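Long-range contact in complement factor H (PDB 6XZ6), which regulates complement and, through its fifth domain, binds the factor H receptor of the parasite Trypanosoma brucei: residues E2-V14 / C47-A59. Sequence-based numbering, arbitrary orientation.
Sequences EITCDPPRIPNGV and CTRDGWVPVPRCA
The indole of Trp52 is sandwiched between Pro8 on one face and the Cys5-Cys47 disulfide on the other. Pro8 CB stands over the five-membered ring, 4.0 Å from its centroid, a CH-pi contact suited to a rigid proline ring; Cys5 SG lies more distantly above the opposite face. At the edge, Asp6 O accepts a hydrogen bond from Trp52 NE1, 2.9 Å long and nearly straight (162°), with the oxygen in the ring plane. The Trp52 torsion chi1 of -66°, CG anti to the carbonyl carbon, sends the indole across to segment 2-14. Replacing this tryptophan by a leucine would probably leave Asp6 O without its donor and open a gap between Pro8 and the disulfide. Over the guanidinium of the poorly ordered Arg49 lies Ile3 CD1, 3.4 Å from Arg49 NH2. Toward the other end of the domain, Ile10 CG1 packs on Pro56 CB at 3.7 Å, and both side chains touch Tyr30. Gly13 CA comes within 3.7 Å of Cys58 SG, a close approach that suits glycine. A water joins Pro11 O to Cys58 N. In this sushi (complement control protein) fold, Cys58-Cys32 ties 47-59 to strand 27-32. The two segments are not strand partners, so one disulfide, Cys5-Cys47, CH-pi packing of Pro8 on the indole and one well-aligned N-H bond help hold them side by side.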
ATOM      1  N   GLU B   2      39.655  -4.141 -25.893  1.00 89.93           N
ATOM      2  CA  GLU B   2      40.061  -4.185 -24.485  1.00 85.27           C
ATOM      3  C   GLU B   2      39.718  -2.880 -23.734  1.00 80.71           C
ATOM      4  O   GLU B   2      40.458  -2.433 -22.853  1.00 79.24           O
ATOM      5  CB  GLU B   2      41.548  -4.587 -24.349  1.00 92.23           C
ATOM      6  CG  GLU B   2      41.761  -6.027 -23.892  1.00103.89           C
ATOM      7  CD  GLU B   2      41.604  -7.156 -24.901  1.00120.50           C
ATOM      8  OE1 GLU B   2      42.483  -8.048 -24.920  1.00117.90           O
ATOM      9  OE2 GLU B   2      40.604  -7.167 -25.656  1.00106.14           O
ATOM     10  N   ILE B   3      38.565  -2.292 -24.090  1.00 72.42           N
ATOM     11  CA  ILE B   3      37.955  -1.098 -23.475  1.00 66.25           C
ATOM     12  C   ILE B   3      37.225  -1.507 -22.176  1.00 65.10           C
ATOM     13  O   ILE B   3      36.504  -2.508 -22.170  1.00 64.30           O
ATOM     14  CB  ILE B   3      36.981  -0.407 -24.493  1.00 68.15           C
ATOM     15  CG1 ILE B   3      37.757   0.313 -25.628  1.00 73.53           C
ATOM     16  CG2 ILE B   3      35.985   0.541 -23.811  1.00 62.27           C
ATOM     17  CD1 ILE B   3      36.921   0.699 -26.851  1.00 79.52           C
ATOM     18  N   THR B   4      37.417  -0.740 -21.080  1.00 58.60           N
ATOM     19  CA  THR B   4      36.703  -0.953 -19.812  1.00 53.48           C
ATOM     20  C   THR B   4      36.205   0.366 -19.265  1.00 55.41           C
ATOM     21  O   THR B   4      36.830   1.396 -19.522  1.00 56.71           O
ATOM     22  CB  THR B   4      37.493  -1.749 -18.751  1.00 61.57           C
ATOM     23  OG1 THR B   4      38.838  -1.280 -18.643  1.00 65.18           O
ATOM     24  CG2 THR B   4      37.446  -3.245 -18.981  1.00 63.41           C
ATOM     25  N   CYS B   5      35.067   0.333 -18.527  1.00 48.88           N
ATOM     26  CA  CYS B   5      34.438   1.484 -17.865  1.00 45.82           C
ATOM     27  C   CYS B   5      34.237   1.174 -16.416  1.00 44.34           C
ATOM     28  O   CYS B   5      33.943   0.038 -16.039  1.00 42.16           O
ATOM     29  CB  CYS B   5      33.093   1.860 -18.496  1.00 44.94           C
ATOM     30  SG  CYS B   5      33.170   2.304 -20.245  1.00 52.94           S
ATOM     31  N   ASP B   6      34.257   2.229 -15.627  1.00 39.43           N
ATOM     32  CA  ASP B   6      33.933   2.188 -14.223  1.00 37.33           C
ATOM     33  C   ASP B   6      32.411   2.346 -14.169  1.00 35.93           C
ATOM     34  O   ASP B   6      31.834   2.855 -15.149  1.00 35.57           O
ATOM     35  CB  ASP B   6      34.603   3.367 -13.499  1.00 41.18           C
ATOM     36  CG  ASP B   6      36.091   3.203 -13.269  1.00 62.66           C
ATOM     37  OD1 ASP B   6      36.537   2.050 -13.004  1.00 65.04           O
ATOM     38  OD2 ASP B   6      36.817   4.224 -13.341  1.00 72.01           O
ATOM     39  N   PRO B   7      31.734   1.935 -13.066  1.00 27.59           N
ATOM     40  CA  PRO B   7      30.278   2.141 -12.989  1.00 24.48           C
ATOM     41  C   PRO B   7      29.882   3.604 -13.232  1.00 27.38           C
ATOM     42  O   PRO B   7      30.627   4.505 -12.816  1.00 28.98           O
ATOM     43  CB  PRO B   7      29.948   1.741 -11.551  1.00 25.70           C
ATOM     44  CG  PRO B   7      31.069   0.892 -11.106  1.00 31.18           C
ATOM     45  CD  PRO B   7      32.260   1.316 -11.833  1.00 28.91           C
ATOM     46  N   PRO B   8      28.752   3.881 -13.937  1.00 19.77           N
ATOM     47  CA  PRO B   8      28.357   5.286 -14.147  1.00 18.33           C
ATOM     48  C   PRO B   8      27.970   5.963 -12.846  1.00 22.52           C
ATOM     49  O   PRO B   8      27.584   5.313 -11.879  1.00 23.22           O
ATOM     50  CB  PRO B   8      27.148   5.197 -15.086  1.00 18.47           C
ATOM     51  CG  PRO B   8      26.650   3.858 -14.947  1.00 21.31           C
ATOM     52  CD  PRO B   8      27.771   2.952 -14.528  1.00 17.78           C
ATOM     53  N   ARG B   9      28.101   7.272 -12.812  1.00 19.24           N
ATOM     54  CA  ARG B   9      27.728   8.033 -11.651  1.00 17.61           C
ATOM     55  C   ARG B   9      26.534   8.865 -12.117  1.00 23.01           C
ATOM     56  O   ARG B   9      26.662   9.733 -12.981  1.00 26.17           O
ATOM     57  CB  ARG B   9      28.923   8.843 -11.136  1.00 16.32           C
ATOM     58  CG  ARG B   9      30.043   7.944 -10.569  1.00 15.32           C
ATOM     59  CD  ARG B   9      31.290   8.664 -10.066  1.00 12.85           C
ATOM     60  NE  ARG B   9      30.962   9.596  -8.995  1.00 29.40           N
ATOM     61  CZ  ARG B   9      31.855  10.269  -8.291  1.00 42.65           C
ATOM     62  NH1 ARG B   9      33.152  10.087  -8.506  1.00 20.43           N
ATOM     63  NH2 ARG B   9      31.461  11.110  -7.343  1.00 29.61           N
ATOM     64  N   ILE B  10      25.346   8.474 -11.652  1.00 17.60           N
ATOM     65  CA  ILE B  10      24.063   9.083 -11.993  1.00 16.93           C
ATOM     66  C   ILE B  10      23.382   9.597 -10.703  1.00 24.13           C
ATOM     67  O   ILE B  10      22.494   8.924 -10.166  1.00 20.28           O
ATOM     68  CB  ILE B  10      23.128   8.150 -12.842  1.00 16.80           C
ATOM     69  CG1 ILE B  10      23.906   7.456 -13.977  1.00 15.77           C
ATOM     70  CG2 ILE B  10      21.937   8.935 -13.411  1.00 20.86           C
ATOM     71  CD1 ILE B  10      23.336   6.236 -14.475  1.00 13.26           C
ATOM     72  N   PRO B  11      23.757  10.818 -10.214  1.00 25.98           N
ATOM     73  CA  PRO B  11      23.010  11.402  -9.089  1.00 27.27           C
ATOM     74  C   PRO B  11      21.528  11.603  -9.502  1.00 33.63           C
ATOM     75  O   PRO B  11      21.250  11.913 -10.671  1.00 33.55           O
ATOM     76  CB  PRO B  11      23.697  12.766  -8.879  1.00 31.05           C
ATOM     77  CG  PRO B  11      24.929  12.717  -9.619  1.00 34.38           C
ATOM     78  CD  PRO B  11      24.756  11.776 -10.735  1.00 27.86           C
ATOM     79  N   ASN B  12      20.585  11.402  -8.550  1.00 30.43           N
ATOM     80  CA  ASN B  12      19.123  11.559  -8.710  1.00 30.25           C
ATOM     81  C   ASN B  12      18.510  10.597  -9.745  1.00 31.33           C
ATOM     82  O   ASN B  12      17.406  10.837 -10.252  1.00 30.95           O
ATOM     83  CB  ASN B  12      18.729  13.020  -8.991  1.00 30.39           C
ATOM     84  CG  ASN B  12      19.245  13.984  -7.948  1.00 40.25           C
ATOM     85  OD1 ASN B  12      18.956  13.889  -6.753  1.00 42.46           O
ATOM     86  ND2 ASN B  12      20.029  14.932  -8.375  1.00 26.50           N
ATOM     87  N   GLY B  13      19.221   9.493  -9.979  1.00 26.38           N
ATOM     88  CA  GLY B  13      18.831   8.417 -10.878  1.00 25.02           C
ATOM     89  C   GLY B  13      19.277   7.052 -10.399  1.00 26.75           C
ATOM     90  O   GLY B  13      20.031   6.957  -9.423  1.00 26.55           O
ATOM     91  N   VAL B  14      18.806   5.986 -11.091  1.00 21.71           N
ATOM     92  CA  VAL B  14      19.142   4.567 -10.836  1.00 19.41           C
ATOM     93  C   VAL B  14      19.494   3.877 -12.158  1.00 25.45           C
ATOM     94  O   VAL B  14      18.689   3.913 -13.086  1.00 28.08           O
ATOM     95  CB  VAL B  14      18.037   3.701 -10.151  1.00 20.43           C
ATOM     96  CG1 VAL B  14      18.557   2.849  -9.013  1.00 19.74           C
ATOM     97  CG2 VAL B  14      16.715   4.395  -9.897  1.00 20.00           C
ATOM     98  N   CYS B  47      29.233   1.491 -22.938  1.00 48.20           N
ATOM     99  CA  CYS B  47      30.623   1.657 -22.540  1.00 48.50           C
ATOM    100  C   CYS B  47      31.479   1.739 -23.801  1.00 56.84           C
ATOM    101  O   CYS B  47      31.503   0.803 -24.604  1.00 60.21           O
ATOM    102  CB  CYS B  47      31.072   0.528 -21.615  1.00 47.99           C
ATOM    103  SG  CYS B  47      32.845   0.532 -21.218  1.00 54.54           S
ATOM    104  N   THR B  48      32.134   2.898 -23.992  1.00 53.63           N
ATOM    105  CA  THR B  48      32.999   3.214 -25.132  1.00 57.96           C
ATOM    106  C   THR B  48      34.383   3.689 -24.654  1.00 64.83           C
ATOM    107  O   THR B  48      34.635   3.796 -23.448  1.00 60.69           O
ATOM    108  CB  THR B  48      32.342   4.275 -26.044  1.00 57.11           C
ATOM    109  OG1 THR B  48      32.435   5.565 -25.433  1.00 54.25           O
ATOM    110  CG2 THR B  48      30.898   3.937 -26.424  1.00 50.87           C
ATOM    111  N   ARG B  49      35.271   3.997 -25.623  1.00 68.96           N
ATOM    112  CA  ARG B  49      36.634   4.503 -25.426  1.00 72.47           C
ATOM    113  C   ARG B  49      36.611   5.875 -24.707  1.00 75.17           C
ATOM    114  O   ARG B  49      37.570   6.230 -24.015  1.00 74.32           O
ATOM    115  CB  ARG B  49      37.319   4.608 -26.803  1.00 80.25           C
ATOM    116  CG  ARG B  49      38.834   4.747 -26.793  1.00 96.63           C
ATOM    117  CD  ARG B  49      39.391   4.603 -28.201  1.00116.84           C
ATOM    118  NE  ARG B  49      39.760   3.215 -28.503  1.00130.57           N
ATOM    119  CZ  ARG B  49      38.976   2.336 -29.124  1.00144.14           C
ATOM    120  NH1 ARG B  49      39.399   1.096 -29.335  1.00131.03           N
ATOM    121  NH2 ARG B  49      37.759   2.685 -29.523  1.00130.28           N
ATOM    122  N   ASP B  50      35.490   6.619 -24.863  1.00 71.47           N
ATOM    123  CA  ASP B  50      35.244   7.940 -24.277  1.00 70.17           C
ATOM    124  C   ASP B  50      34.265   7.891 -23.077  1.00 66.43           C
ATOM    125  O   ASP B  50      33.648   8.905 -22.743  1.00 65.46           O
ATOM    126  CB  ASP B  50      34.702   8.894 -25.355  1.00 75.90           C
ATOM    127  CG  ASP B  50      35.504   8.923 -26.641  1.00 98.73           C
ATOM    128  OD1 ASP B  50      36.716   9.263 -26.586  1.00102.93           O
ATOM    129  OD2 ASP B  50      34.921   8.622 -27.705  1.00110.02           O
ATOM    130  N   GLY B  51      34.145   6.729 -22.437  1.00 57.13           N
ATOM    131  CA  GLY B  51      33.255   6.536 -21.300  1.00 50.41           C
ATOM    132  C   GLY B  51      31.848   6.138 -21.707  1.00 48.93           C
ATOM    133  O   GLY B  51      31.654   5.498 -22.741  1.00 50.67           O
ATOM    134  N   TRP B  52      30.859   6.498 -20.883  1.00 38.89           N
ATOM    135  CA  TRP B  52      29.454   6.176 -21.111  1.00 34.91           C
ATOM    136  C   TRP B  52      28.899   7.110 -22.137  1.00 46.22           C
ATOM    137  O   TRP B  52      29.019   8.331 -21.988  1.00 47.72           O
ATOM    138  CB  TRP B  52      28.647   6.202 -19.794  1.00 27.29           C
ATOM    139  CG  TRP B  52      29.086   5.103 -18.865  1.00 23.87           C
ATOM    140  CD1 TRP B  52      29.999   5.202 -17.862  1.00 25.81           C
ATOM    141  CD2 TRP B  52      28.791   3.706 -19.002  1.00 22.06           C
ATOM    142  NE1 TRP B  52      30.247   3.964 -17.321  1.00 24.00           N
ATOM    143  CE2 TRP B  52      29.515   3.024 -18.001  1.00 24.92           C
ATOM    144  CE3 TRP B  52      27.958   2.967 -19.854  1.00 23.30           C
ATOM    145  CZ2 TRP B  52      29.424   1.633 -17.821  1.00 23.21           C
ATOM    146  CZ3 TRP B  52      27.893   1.588 -19.695  1.00 24.17           C
ATOM    147  CH2 TRP B  52      28.620   0.937 -18.687  1.00 23.52           C
ATOM    148  N   VAL B  53      28.359   6.530 -23.234  1.00 47.19           N
ATOM    149  CA  VAL B  53      27.830   7.283 -24.378  1.00 50.68           C
ATOM    150  C   VAL B  53      26.405   6.840 -24.780  1.00 53.85           C
ATOM    151  O   VAL B  53      26.229   5.687 -25.167  1.00 53.44           O
ATOM    152  CB  VAL B  53      28.817   7.266 -25.580  1.00 59.29           C
ATOM    153  CG1 VAL B  53      28.190   7.879 -26.827  1.00 63.74           C
ATOM    154  CG2 VAL B  53      30.117   7.983 -25.229  1.00 60.27           C
ATOM    155  N   PRO B  54      25.396   7.755 -24.782  1.00 51.97           N
ATOM    156  CA  PRO B  54      25.447   9.160 -24.323  1.00 51.84           C
ATOM    157  C   PRO B  54      25.558   9.237 -22.802  1.00 52.44           C
ATOM    158  O   PRO B  54      25.183   8.282 -22.114  1.00 50.50           O
ATOM    159  CB  PRO B  54      24.135   9.753 -24.856  1.00 55.30           C
ATOM    160  CG  PRO B  54      23.185   8.611 -24.915  1.00 58.32           C
ATOM    161  CD  PRO B  54      24.026   7.378 -25.204  1.00 54.35           C
ATOM    162  N   VAL B  55      26.099  10.345 -22.286  1.00 49.06           N
ATOM    163  CA  VAL B  55      26.319  10.540 -20.850  1.00 46.06           C
ATOM    164  C   VAL B  55      24.994  10.554 -20.049  1.00 48.92           C
ATOM    165  O   VAL B  55      24.132  11.397 -20.325  1.00 51.64           O
ATOM    166  CB  VAL B  55      27.199  11.782 -20.541  1.00 51.80           C
ATOM    167  CG1 VAL B  55      27.562  11.839 -19.058  1.00 49.10           C
ATOM    168  CG2 VAL B  55      28.459  11.799 -21.401  1.00 54.82           C
ATOM    169  N   PRO B  56      24.823   9.646 -19.054  1.00 40.28           N
ATOM    170  CA  PRO B  56      23.582   9.642 -18.270  1.00 37.82           C
ATOM    171  C   PRO B  56      23.523  10.768 -17.234  1.00 44.20           C
ATOM    172  O   PRO B  56      24.417  10.884 -16.381  1.00 46.08           O
ATOM    173  CB  PRO B  56      23.577   8.256 -17.613  1.00 35.81           C
ATOM    174  CG  PRO B  56      24.751   7.532 -18.167  1.00 41.00           C
ATOM    175  CD  PRO B  56      25.714   8.566 -18.608  1.00 39.52           C
ATOM    176  N   ARG B  57      22.474  11.613 -17.331  1.00 40.99           N
ATOM    177  CA  ARG B  57      22.248  12.746 -16.425  1.00 41.94           C
ATOM    178  C   ARG B  57      20.765  12.925 -16.145  1.00 46.12           C
ATOM    179  O   ARG B  57      19.966  13.022 -17.090  1.00 47.03           O
ATOM    180  CB  ARG B  57      22.834  14.067 -16.980  1.00 46.51           C
ATOM    181  CG  ARG B  57      24.358  14.165 -16.964  1.00 63.18           C
ATOM    182  CD  ARG B  57      24.843  15.546 -17.369  1.00 85.54           C
ATOM    183  NE  ARG B  57      26.212  15.539 -17.899  1.00 97.25           N
ATOM    184  CZ  ARG B  57      26.525  15.341 -19.179  1.00118.57           C
ATOM    185  NH1 ARG B  57      27.793  15.361 -19.569  1.00109.92           N
ATOM    186  NH2 ARG B  57      25.575  15.102 -20.074  1.00108.85           N
ATOM    187  N   CYS B  58      20.404  12.976 -14.831  1.00 41.14           N
ATOM    188  CA  CYS B  58      19.049  13.221 -14.328  1.00 40.72           C
ATOM    189  C   CYS B  58      18.957  14.683 -13.836  1.00 46.84           C
ATOM    190  O   CYS B  58      19.634  15.074 -12.879  1.00 48.02           O
ATOM    191  CB  CYS B  58      18.666  12.222 -13.239  1.00 38.03           C
ATOM    192  SG  CYS B  58      18.383  10.527 -13.847  1.00 39.14           S
ATOM    193  N   ALA B  59      18.163  15.493 -14.548  1.00 43.49           N
ATOM    194  CA  ALA B  59      17.964  16.908 -14.290  1.00 46.49           C
ATOM    195  C   ALA B  59      16.576  17.195 -13.761  1.00 51.36           C
ATOM    196  O   ALA B  59      15.632  16.501 -14.126  1.00 50.41           O
ATOM    197  CB  ALA B  59      18.195  17.692 -15.568  1.00 50.70           C
TER
HETATM  198  O   HOH W   1      36.921   4.138 -21.057  1.00 44.53           O
HETATM  199  O   HOH W   2      22.404  12.311 -12.992  1.00 28.93           O